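Long-range contacts in SsfS6 (Streptomyces sp. SF2575, PDB 4FZR), which belongs to the erythromycin biosynthesis protein CIII-like family and has the two-domain GT-B fold, each domain built round a parallel sheet flanked by helices: residues Ala50-Met54 against Pro70-Met74; Val108-Arg112 against Leu134-Leu138. All blocks are in the same frame, centred on the assembly; numbering follows the deposited sequence.

Both contacts lie in the N-terminal domain of this GT-B protein, and along the chain they come in series: contact 1 closes before contact 2 opens. Contact 1 ties the 3-10 turn that follows strand 45-51 to the loop after edge strand 65-67. Contact 2 joins helix 93-122 to helix 135-143, which comes after strand 126-130 of the same parallel sheet. Their centres are about 13 Å apart, and helix 93-122 bridges them: R110 NH2 lies 3.4 Å from L72 CD2, and M111 takes part in both, its CB against T135 and its CE 3.7 Å from S51 N. The helix thus links the loop, the chain around S51 and helix 135-143 in one continuous packing.

Contact 1 of 2, residues Ala50-Met54 against Pro70-Met74; sequences ASENM and PSLDM
N53 turns its side-chain amide to the backbone of L72 and holds it at two points. L72 N donates to N53 OD1 over 2.9 Å with an N-H...O angle of 151°, while N53 ND2 returns a weak, bent bond of 3.3 Å to L72 O. Asparagine suits the place because its short amide carries both an acceptor and a donor. With chi1 at 60°, CG lies between the backbone N and the carbonyl carbon, and the amide reaches the passing loop. Beside it, S71 OG rests 3.3 Å from N53 CB, and E52 CB packs 3.7 Å from S71 N before the carboxylate end leads away; E52 also packs on Q216 of the second subunit.

One shell back, S51 OG donates to N53 OD1 at 2.7 Å. Both donors stand well off the amide plane, S51 OG over one face and L72 N over the other. The 3-10 turn closed by M54 N and S51 O, 2.8 Å apart, brings serine and asparagine close enough for this. C24 O takes a further hydrogen bond from N53 ND2, and E52 bonds through its backbone to C69, just before P70 in the same loop.

Two donors on OD1, and on ND2 the bond to C24 O with the weak one to L72 O, should fix which way round the amide lies, so that one polar side chain clamps the loop to the 3-10 turn that follows strand 45-51.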
ATOM      1  N   ALA A  50      -9.183  -9.787   9.149  1.00 21.26           N
ATOM      2  CA  ALA A  50      -8.997 -11.140   8.633  1.00 23.46           C
ATOM      3  C   ALA A  50      -8.405 -12.047   9.709  1.00 26.78           C
ATOM      4  O   ALA A  50      -8.166 -11.609  10.833  1.00 23.65           O
ATOM      5  CB  ALA A  50      -8.101 -11.118   7.398  1.00 17.30           C
ATOM      6  N   SER A  51      -8.173 -13.311   9.364  1.00 23.01           N
ATOM      7  CA  SER A  51      -7.593 -14.264  10.306  1.00 23.53           C
ATOM      8  C   SER A  51      -6.188 -13.827  10.726  1.00 22.36           C
ATOM      9  O   SER A  51      -5.474 -13.179   9.960  1.00 22.92           O
ATOM     10  CB  SER A  51      -7.556 -15.667   9.697  1.00 16.58           C
ATOM     11  OG  SER A  51      -6.679 -15.722   8.586  1.00 18.02           O
ATOM     12  N   GLU A  52      -5.802 -14.191  11.945  1.00 23.49           N
ATOM     13  CA  GLU A  52      -4.526 -13.778  12.522  1.00 22.54           C
ATOM     14  C   GLU A  52      -3.353 -14.004  11.574  1.00 22.09           C
ATOM     15  O   GLU A  52      -2.424 -13.196  11.519  1.00 27.94           O
ATOM     16  CB  GLU A  52      -4.274 -14.540  13.822  1.00 30.12           C
ATOM     17  CG  GLU A  52      -2.965 -14.178  14.506  1.00 35.47           C
ATOM     18  CD  GLU A  52      -3.048 -12.859  15.245  1.00 51.36           C
ATOM     19  OE1 GLU A  52      -4.009 -12.676  16.022  1.00 56.88           O
ATOM     20  OE2 GLU A  52      -2.160 -12.002  15.045  1.00 53.68           O
ATOM     21  N   ASN A  53      -3.394 -15.107  10.834  1.00 18.10           N
ATOM     22  CA  ASN A  53      -2.278 -15.482   9.967  1.00 19.03           C
ATOM     23  C   ASN A  53      -2.168 -14.638   8.696  1.00 17.97           C
ATOM     24  O   ASN A  53      -1.180 -14.727   7.967  1.00 17.31           O
ATOM     25  CB  ASN A  53      -2.341 -16.973   9.614  1.00 16.31           C
ATOM     26  CG  ASN A  53      -3.614 -17.354   8.882  1.00 18.98           C
ATOM     27  OD1 ASN A  53      -4.708 -17.300   9.441  1.00 20.69           O
ATOM     28  ND2 ASN A  53      -3.471 -17.763   7.627  1.00 16.22           N
HETATM   29  N   MSE A  54      -3.175 -13.811   8.438  1.00 16.69           N
HETATM   30  CA  MSE A  54      -3.127 -12.890   7.307  1.00 17.85           C
HETATM   31  C   MSE A  54      -2.527 -11.536   7.704  1.00 17.60           C
HETATM   32  O   MSE A  54      -2.289 -10.683   6.850  1.00 14.29           O
HETATM   33  CB  MSE A  54      -4.530 -12.710   6.719  1.00 17.11           C
HETATM   34  CG  MSE A  54      -5.038 -13.924   5.935  1.00 22.54           C
HETATM   35 SE   MSE A  54      -3.962 -14.294   4.350  1.00 29.51          SE
HETATM   36  CE  MSE A  54      -2.711 -15.607   5.083  1.00 29.44           C
ATOM     37  N   PRO A  70      -8.230 -16.801  15.280  1.00 41.01           N
ATOM     38  CA  PRO A  70      -6.858 -17.324  15.287  1.00 31.46           C
ATOM     39  C   PRO A  70      -6.435 -17.836  13.914  1.00 25.87           C
ATOM     40  O   PRO A  70      -7.268 -17.933  13.016  1.00 30.30           O
ATOM     41  CB  PRO A  70      -6.929 -18.479  16.289  1.00 36.10           C
ATOM     42  CG  PRO A  70      -8.089 -18.150  17.171  1.00 32.36           C
ATOM     43  CD  PRO A  70      -9.083 -17.470  16.279  1.00 28.45           C
ATOM     44  N   SER A  71      -5.154 -18.156  13.755  1.00 25.33           N
ATOM     45  CA  SER A  71      -4.637 -18.653  12.482  1.00 22.79           C
ATOM     46  C   SER A  71      -5.502 -19.795  11.927  1.00 29.64           C
ATOM     47  O   SER A  71      -5.999 -20.632  12.678  1.00 26.62           O
ATOM     48  CB  SER A  71      -3.187 -19.114  12.649  1.00 23.59           C
ATOM     49  OG  SER A  71      -2.688 -19.666  11.446  1.00 34.19           O
ATOM     50  N   LEU A  72      -5.684 -19.816  10.609  1.00 30.44           N
ATOM     51  CA  LEU A  72      -6.623 -20.734   9.969  1.00 29.89           C
ATOM     52  C   LEU A  72      -6.250 -21.001   8.522  1.00 35.52           C
ATOM     53  O   LEU A  72      -5.710 -20.135   7.845  1.00 40.67           O
ATOM     54  CB  LEU A  72      -8.019 -20.113   9.960  1.00 33.14           C
ATOM     55  CG  LEU A  72      -9.124 -20.675  10.851  1.00 41.07           C
ATOM     56  CD1 LEU A  72     -10.471 -20.144  10.386  1.00 41.76           C
ATOM     57  CD2 LEU A  72      -9.131 -22.188  10.864  1.00 42.11           C
ATOM     58  N   ASP A  73      -6.571 -22.194   8.041  1.00 31.78           N
ATOM     59  CA  ASP A  73      -6.494 -22.485   6.621  1.00 33.69           C
ATOM     60  C   ASP A  73      -7.814 -23.117   6.218  1.00 33.32           C
ATOM     61  O   ASP A  73      -8.559 -23.608   7.059  1.00 28.24           O
ATOM     62  CB  ASP A  73      -5.297 -23.383   6.311  1.00 34.10           C
ATOM     63  CG  ASP A  73      -3.976 -22.699   6.613  1.00 60.01           C
ATOM     64  OD1 ASP A  73      -3.906 -21.462   6.462  1.00 69.14           O
ATOM     65  OD2 ASP A  73      -3.016 -23.387   7.014  1.00 69.98           O
HETATM   66  N   MSE A  74      -8.124 -23.062   4.933  1.00 28.06           N
HETATM   67  CA  MSE A  74      -9.436 -23.486   4.467  1.00 31.36           C
HETATM   68  C   MSE A  74      -9.749 -24.971   4.702  1.00 32.27           C
HETATM   69  O   MSE A  74     -10.850 -25.301   5.143  1.00 32.46           O
HETATM   70  CB  MSE A  74      -9.615 -23.128   2.992  1.00 35.95           C
HETATM   71  CG  MSE A  74     -10.140 -21.719   2.764  1.00 44.07           C
HETATM   72 SE   MSE A  74     -11.846 -21.391   3.662  1.00 62.56          SE
HETATM   73  CE  MSE A  74     -12.794 -23.027   3.159  1.00 25.67           C
TER

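Contact 2 of 2, residues Val108-Arg112 against Leu134-Leu138; sequences VLRMR and LTGPL
V108 and T135 meet through torsions that turn their branches across the interface between helix 93-122 and the start of helix 135-143. In V108, chi1 of 178° carries CG1 away from the backbone N towards L138, leaving CG2 to face L134; in T135, chi1 of -59° sets OG1 opposite its own carbonyl carbon and against helix 93-122. The setting is the Rossmann-like N-terminal domain of a GT-B fold: helix 93-122 leads into strand 126-130 of the parallel sheet, and helix 135-143 follows that strand, so the contact packs together the helices before and after one strand.

V108 is the centre of it. Its CG2 lies 3.6 Å from L134 CB, at the turn into the second helix, and its CG1 touches L138 CD2 at 3.8 Å, one helical turn further on. A beta-branched valine suits the spot because its two methyls can serve two neighbours at once while its short stem lets the helices come close. Threonine is as compact and beta-branched too: the side chains of V108 and T135 slide past each other in opposite directions, OG1 coming within 3.5 Å of V108 CA while CG2 lies near M111 and R112. M111, a selenomethionine, crosses T135 at about a right angle; its CB and then its SE pass T135 OG1, at 3.7 and 3.9 Å, before the end leads away.

At the border R112 offers its aliphatic part rather than its charge. CB and CD lie along L138 CD2, and the extended chain carries the guanidinium on to a long, weak ion pair with E171. L138, a long branched residue, reaches across to V108 and R112, its CD2 touching both V108 CG1 and R112 CD, the latter 3.9 Å away.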
ATOM      1  N   VAL A 108     -17.373 -18.378   8.167  1.00 22.11           N
ATOM      2  CA  VAL A 108     -18.044 -17.242   8.781  1.00 23.15           C
ATOM      3  C   VAL A 108     -18.224 -17.445  10.282  1.00 26.99           C
ATOM      4  O   VAL A 108     -18.109 -16.501  11.063  1.00 28.50           O
ATOM      5  CB  VAL A 108     -19.427 -17.024   8.157  1.00 21.22           C
ATOM      6  CG1 VAL A 108     -20.132 -15.862   8.833  1.00 24.52           C
ATOM      7  CG2 VAL A 108     -19.295 -16.780   6.664  1.00 23.08           C
ATOM      8  N   LEU A 109     -18.506 -18.685  10.674  1.00 30.99           N
ATOM      9  CA  LEU A 109     -18.778 -19.021  12.069  1.00 29.58           C
ATOM     10  C   LEU A 109     -17.546 -18.836  12.947  1.00 24.77           C
ATOM     11  O   LEU A 109     -17.657 -18.584  14.146  1.00 27.51           O
ATOM     12  CB  LEU A 109     -19.264 -20.467  12.176  1.00 30.94           C
ATOM     13  CG  LEU A 109     -20.505 -20.838  11.363  1.00 30.58           C
ATOM     14  CD1 LEU A 109     -20.927 -22.275  11.645  1.00 30.79           C
ATOM     15  CD2 LEU A 109     -21.640 -19.879  11.661  1.00 25.53           C
ATOM     16  N   ARG A 110     -16.370 -18.977  12.348  1.00 25.08           N
ATOM     17  CA  ARG A 110     -15.118 -18.783  13.070  1.00 27.21           C
ATOM     18  C   ARG A 110     -14.792 -17.299  13.239  1.00 24.33           C
ATOM     19  O   ARG A 110     -14.038 -16.923  14.137  1.00 27.45           O
ATOM     20  CB  ARG A 110     -13.972 -19.479  12.332  1.00 27.34           C
ATOM     21  CG  ARG A 110     -14.233 -20.946  12.019  1.00 34.04           C
ATOM     22  CD  ARG A 110     -14.189 -21.815  13.272  1.00 30.39           C
ATOM     23  NE  ARG A 110     -12.822 -22.056  13.728  1.00 39.88           N
ATOM     24  CZ  ARG A 110     -12.014 -22.987  13.226  1.00 44.67           C
ATOM     25  NH1 ARG A 110     -12.424 -23.777  12.240  1.00 42.61           N
ATOM     26  NH2 ARG A 110     -10.789 -23.130  13.708  1.00 46.19           N
HETATM   27  N   MSE A 111     -15.372 -16.458  12.383  1.00 20.02           N
HETATM   28  CA  MSE A 111     -14.973 -15.054  12.285  1.00 26.21           C
HETATM   29  C   MSE A 111     -15.997 -14.063  12.838  1.00 22.98           C
HETATM   30  O   MSE A 111     -15.626 -12.987  13.303  1.00 28.88           O
HETATM   31  CB  MSE A 111     -14.700 -14.698  10.819  1.00 21.81           C
HETATM   32  CG  MSE A 111     -13.355 -15.168  10.282  1.00 23.66           C
HETATM   33 SE   MSE A 111     -13.113 -14.744   8.388  1.00 35.54          SE
HETATM   34  CE  MSE A 111     -11.200 -15.122   8.249  1.00 31.42           C
ATOM     35  N   ARG A 112     -17.276 -14.415  12.783  1.00 24.22           N
ATOM     36  CA  ARG A 112     -18.337 -13.429  12.988  1.00 26.57           C
ATOM     37  C   ARG A 112     -18.295 -12.737  14.355  1.00 30.85           C
ATOM     38  O   ARG A 112     -18.531 -11.532  14.443  1.00 31.62           O
ATOM     39  CB  ARG A 112     -19.718 -14.050  12.736  1.00 25.76           C
ATOM     40  CG  ARG A 112     -20.160 -15.097  13.749  1.00 31.56           C
ATOM     41  CD  ARG A 112     -21.407 -15.821  13.250  1.00 35.75           C
ATOM     42  NE  ARG A 112     -22.029 -16.665  14.272  1.00 37.94           N
ATOM     43  CZ  ARG A 112     -23.154 -16.372  14.926  1.00 46.29           C
ATOM     44  NH1 ARG A 112     -23.820 -15.249  14.681  1.00 45.60           N
ATOM     45  NH2 ARG A 112     -23.624 -17.215  15.834  1.00 54.59           N
ATOM     46  N   LEU A 134     -18.348 -14.342   3.349  1.00 18.97           N
ATOM     47  CA  LEU A 134     -19.721 -14.049   3.747  1.00 25.65           C
ATOM     48  C   LEU A 134     -19.821 -13.443   5.146  1.00 26.52           C
ATOM     49  O   LEU A 134     -20.915 -13.123   5.613  1.00 27.03           O
ATOM     50  CB  LEU A 134     -20.575 -15.319   3.661  1.00 23.57           C
ATOM     51  CG  LEU A 134     -20.777 -15.884   2.253  1.00 27.67           C
ATOM     52  CD1 LEU A 134     -21.678 -17.115   2.290  1.00 33.08           C
ATOM     53  CD2 LEU A 134     -21.351 -14.817   1.328  1.00 32.59           C
ATOM     54  N   THR A 135     -18.683 -13.279   5.813  1.00 26.01           N
ATOM     55  CA  THR A 135     -18.674 -12.601   7.100  1.00 28.20           C
ATOM     56  C   THR A 135     -19.062 -11.140   6.889  1.00 23.09           C
ATOM     57  O   THR A 135     -19.743 -10.544   7.720  1.00 28.95           O
ATOM     58  CB  THR A 135     -17.297 -12.682   7.785  1.00 28.11           C
ATOM     59  OG1 THR A 135     -16.938 -14.054   7.987  1.00 31.28           O
ATOM     60  CG2 THR A 135     -17.327 -11.975   9.132  1.00 20.78           C
ATOM     61  N   GLY A 136     -18.641 -10.577   5.761  1.00 24.87           N
ATOM     62  CA  GLY A 136     -18.953  -9.196   5.429  1.00 29.22           C
ATOM     63  C   GLY A 136     -20.443  -8.899   5.424  1.00 28.18           C
ATOM     64  O   GLY A 136     -20.926  -8.150   6.271  1.00 23.30           O
ATOM     65  N   PRO A 137     -21.180  -9.484   4.466  1.00 30.25           N
ATOM     66  CA  PRO A 137     -22.635  -9.313   4.355  1.00 25.84           C
ATOM     67  C   PRO A 137     -23.366  -9.546   5.676  1.00 33.40           C
ATOM     68  O   PRO A 137     -24.359  -8.871   5.951  1.00 36.76           O
ATOM     69  CB  PRO A 137     -23.036 -10.386   3.344  1.00 32.47           C
ATOM     70  CG  PRO A 137     -21.827 -10.596   2.518  1.00 34.79           C
ATOM     71  CD  PRO A 137     -20.650 -10.381   3.426  1.00 27.01           C
ATOM     72  N   LEU A 138     -22.886 -10.492   6.476  1.00 31.39           N
ATOM     73  CA  LEU A 138     -23.512 -10.784   7.760  1.00 29.75           C
ATOM     74  C   LEU A 138     -23.342  -9.621   8.731  1.00 32.91           C
ATOM     75  O   LEU A 138     -24.315  -9.136   9.305  1.00 32.96           O
ATOM     76  CB  LEU A 138     -22.930 -12.058   8.374  1.00 24.39           C
ATOM     77  CG  LEU A 138     -23.537 -12.432   9.729  1.00 30.60           C
ATOM     78  CD1 LEU A 138     -25.050 -12.575   9.611  1.00 31.89           C
ATOM     79  CD2 LEU A 138     -22.916 -13.711  10.273  1.00 27.94           C
TER